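Local coordinates for protein alginate lyase (Aplysia kurodai, PDB 5GMT) that cleaves alginate as a family 14 polysaccharide lyase, with specificity for polymannuronate, at residues G182-M187 and V210-Q215. Sequence-based numbering, arbitrary orientation.
Sequences GKFRFM and VKICVQ
Phe-184 turns its ring onto Val-214 and Ile-212, two neighbours on one side of strand 208-216. A chi1 of 47° puts CG between the backbone N and the carbonyl carbon, a cramped setting that lays the ring across both aliphatic side chains. The Ile-212 CG2 methyl sits over one face as a CH-pi contact, 4.1 Å from the ring centroid and 23° off the normal. Beside it, CG2 of Val-214 approaches CD2 of Phe-184 obliquely, at 3.6 Å. Branching at CB suits both strand residues to this place, and in Val-214 it sends the second methyl, CG1, to Phe-186 CE1 at 3.9 Å. Phe-186 in turn places its CZ in plane at the edge of the Phe-184 ring. Ile-212 also touches Leu-141, and Phe-186 Trp-143, both on strand 136-143, so the cluster packs between the two antiparallel sheets of the beta-sandwich (jelly-roll) fold expected of the concanavalin clan. A broad, flat, apolar ring that takes methyls from two strand residues suits this buried patch, which no hydrogen bond crosses. The solvent side is looser. The CB of Arg-185 is directed away from the strand, and NE of this exposed residue forms a salt bridge with Asp-148 OD1.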
loop_
_atom_site.group_PDB
_atom_site.type_symbol
_atom_site.label_atom_id
_atom_site.label_comp_id
_atom_site.label_asym_id
_atom_site.label_seq_id
_atom_site.Cartn_x
_atom_site.Cartn_y
_atom_site.Cartn_z
ATOM N N GLY A 182 -1.552 3.740 14.540
ATOM C CA GLY A 182 -0.689 4.126 15.642
ATOM C C GLY A 182 0.147 3.004 16.220
ATOM O O GLY A 182 1.005 3.250 17.074
ATOM N N LYS A 183 -0.094 1.773 15.771
ATOM C CA LYS A 183 0.674 0.628 16.259
ATOM C C LYS A 183 2.074 0.604 15.667
ATOM O O LYS A 183 2.967 -0.054 16.194
ATOM C CB LYS A 183 -0.061 -0.675 15.961
ATOM C CG LYS A 183 -1.360 -0.784 16.749
ATOM C CD LYS A 183 -1.742 -2.223 17.015
ATOM C CE LYS A 183 -3.030 -2.305 17.830
ATOM N NZ LYS A 183 -2.915 -1.624 19.154
ATOM N N PHE A 184 2.253 1.312 14.561
ATOM C CA PHE A 184 3.586 1.591 14.039
ATOM C C PHE A 184 3.580 3.040 13.591
ATOM O O PHE A 184 2.522 3.632 13.440
ATOM C CB PHE A 184 3.974 0.640 12.894
ATOM C CG PHE A 184 2.906 0.474 11.839
ATOM C CD1 PHE A 184 1.901 -0.470 11.996
ATOM C CD2 PHE A 184 2.914 1.251 10.691
ATOM C CE1 PHE A 184 0.918 -0.632 11.033
ATOM C CE2 PHE A 184 1.936 1.090 9.712
ATOM C CZ PHE A 184 0.935 0.154 9.888
ATOM N N ARG A 185 4.755 3.623 13.404
ATOM C CA ARG A 185 4.830 5.042 13.101
ATOM C C ARG A 185 5.984 5.302 12.152
ATOM O O ARG A 185 7.009 4.625 12.206
ATOM C CB ARG A 185 4.991 5.879 14.385
ATOM C CG ARG A 185 5.071 7.400 14.142
ATOM C CD ARG A 185 5.123 8.230 15.434
ATOM N NE ARG A 185 3.790 8.533 15.956
ATOM C CZ ARG A 185 3.523 9.466 16.870
ATOM N NH1 ARG A 185 4.495 10.215 17.378
ATOM N NH2 ARG A 185 2.274 9.655 17.276
ATOM N N PHE A 186 5.789 6.276 11.276
ATOM C CA PHE A 186 6.800 6.682 10.320
ATOM C C PHE A 186 7.529 7.913 10.826
ATOM O O PHE A 186 6.918 8.798 11.430
ATOM C CB PHE A 186 6.156 6.947 8.964
ATOM C CG PHE A 186 5.397 5.772 8.434
ATOM C CD1 PHE A 186 6.070 4.625 8.032
ATOM C CD2 PHE A 186 4.021 5.807 8.339
ATOM C CE1 PHE A 186 5.373 3.524 7.539
ATOM C CE2 PHE A 186 3.321 4.713 7.851
ATOM C CZ PHE A 186 3.994 3.573 7.455
ATOM N N MET A 187 8.835 7.961 10.574
ATOM C CA MET A 187 9.673 9.059 11.048
ATOM C C MET A 187 10.224 9.881 9.899
ATOM O O MET A 187 10.704 9.331 8.910
ATOM C CB MET A 187 10.830 8.518 11.890
ATOM C CG MET A 187 10.384 7.654 13.050
ATOM S SD MET A 187 11.769 7.156 14.089
ATOM C CE MET A 187 12.225 8.725 14.819
ATOM N N VAL A 210 -3.575 -9.886 8.130
ATOM C CA VAL A 210 -2.525 -9.035 7.595
ATOM C C VAL A 210 -1.549 -8.689 8.721
ATOM O O VAL A 210 -1.953 -8.220 9.788
ATOM C CB VAL A 210 -3.092 -7.733 6.986
ATOM C CG1 VAL A 210 -1.971 -6.895 6.393
ATOM C CG2 VAL A 210 -4.155 -8.041 5.915
ATOM N N LYS A 211 -0.270 -8.930 8.483
ATOM C CA LYS A 211 0.762 -8.561 9.447
ATOM C C LYS A 211 1.674 -7.536 8.799
ATOM O O LYS A 211 2.264 -7.792 7.747
ATOM C CB LYS A 211 1.561 -9.792 9.896
ATOM C CG LYS A 211 2.678 -9.467 10.897
ATOM C CD LYS A 211 3.540 -10.681 11.224
ATOM C CE LYS A 211 4.616 -10.300 12.234
ATOM N NZ LYS A 211 5.519 -11.430 12.580
ATOM N N ILE A 212 1.764 -6.365 9.415
ATOM C CA ILE A 212 2.617 -5.310 8.913
ATOM C C ILE A 212 3.745 -5.063 9.900
ATOM O O ILE A 212 3.497 -4.908 11.095
ATOM C CB ILE A 212 1.817 -4.012 8.697
ATOM C CG1 ILE A 212 0.794 -4.201 7.562
ATOM C CG2 ILE A 212 2.761 -2.838 8.430
ATOM C CD1 ILE A 212 -0.139 -3.016 7.414
ATOM N N CYS A 213 4.979 -5.043 9.407
ATOM C CA CYS A 213 6.110 -4.681 10.250
ATOM C C CYS A 213 6.781 -3.478 9.623
ATOM O O CYS A 213 6.954 -3.422 8.409
ATOM C CB CYS A 213 7.098 -5.838 10.391
ATOM S SG CYS A 213 6.438 -7.259 11.273
ATOM N N VAL A 214 7.149 -2.508 10.450
ATOM C CA VAL A 214 7.847 -1.328 9.961
ATOM C C VAL A 214 9.073 -1.111 10.826
ATOM O O VAL A 214 8.993 -1.215 12.050
ATOM C CB VAL A 214 6.939 -0.067 9.998
ATOM C CG1 VAL A 214 7.717 1.190 9.634
ATOM C CG2 VAL A 214 5.715 -0.242 9.087
ATOM N N GLN A 215 10.211 -0.834 10.202
ATOM C CA GLN A 215 11.415 -0.527 10.964
ATOM C C GLN A 215 12.112 0.683 10.378
ATOM O O GLN A 215 12.614 0.645 9.255
ATOM C CB GLN A 215 12.374 -1.719 10.994
ATOM C CG GLN A 215 13.601 -1.456 11.844
ATOM C CD GLN A 215 14.378 -2.709 12.156
ATOM O OE1 GLN A 215 14.426 -3.640 11.356
ATOM N NE2 GLN A 215 14.984 -2.748 13.342
#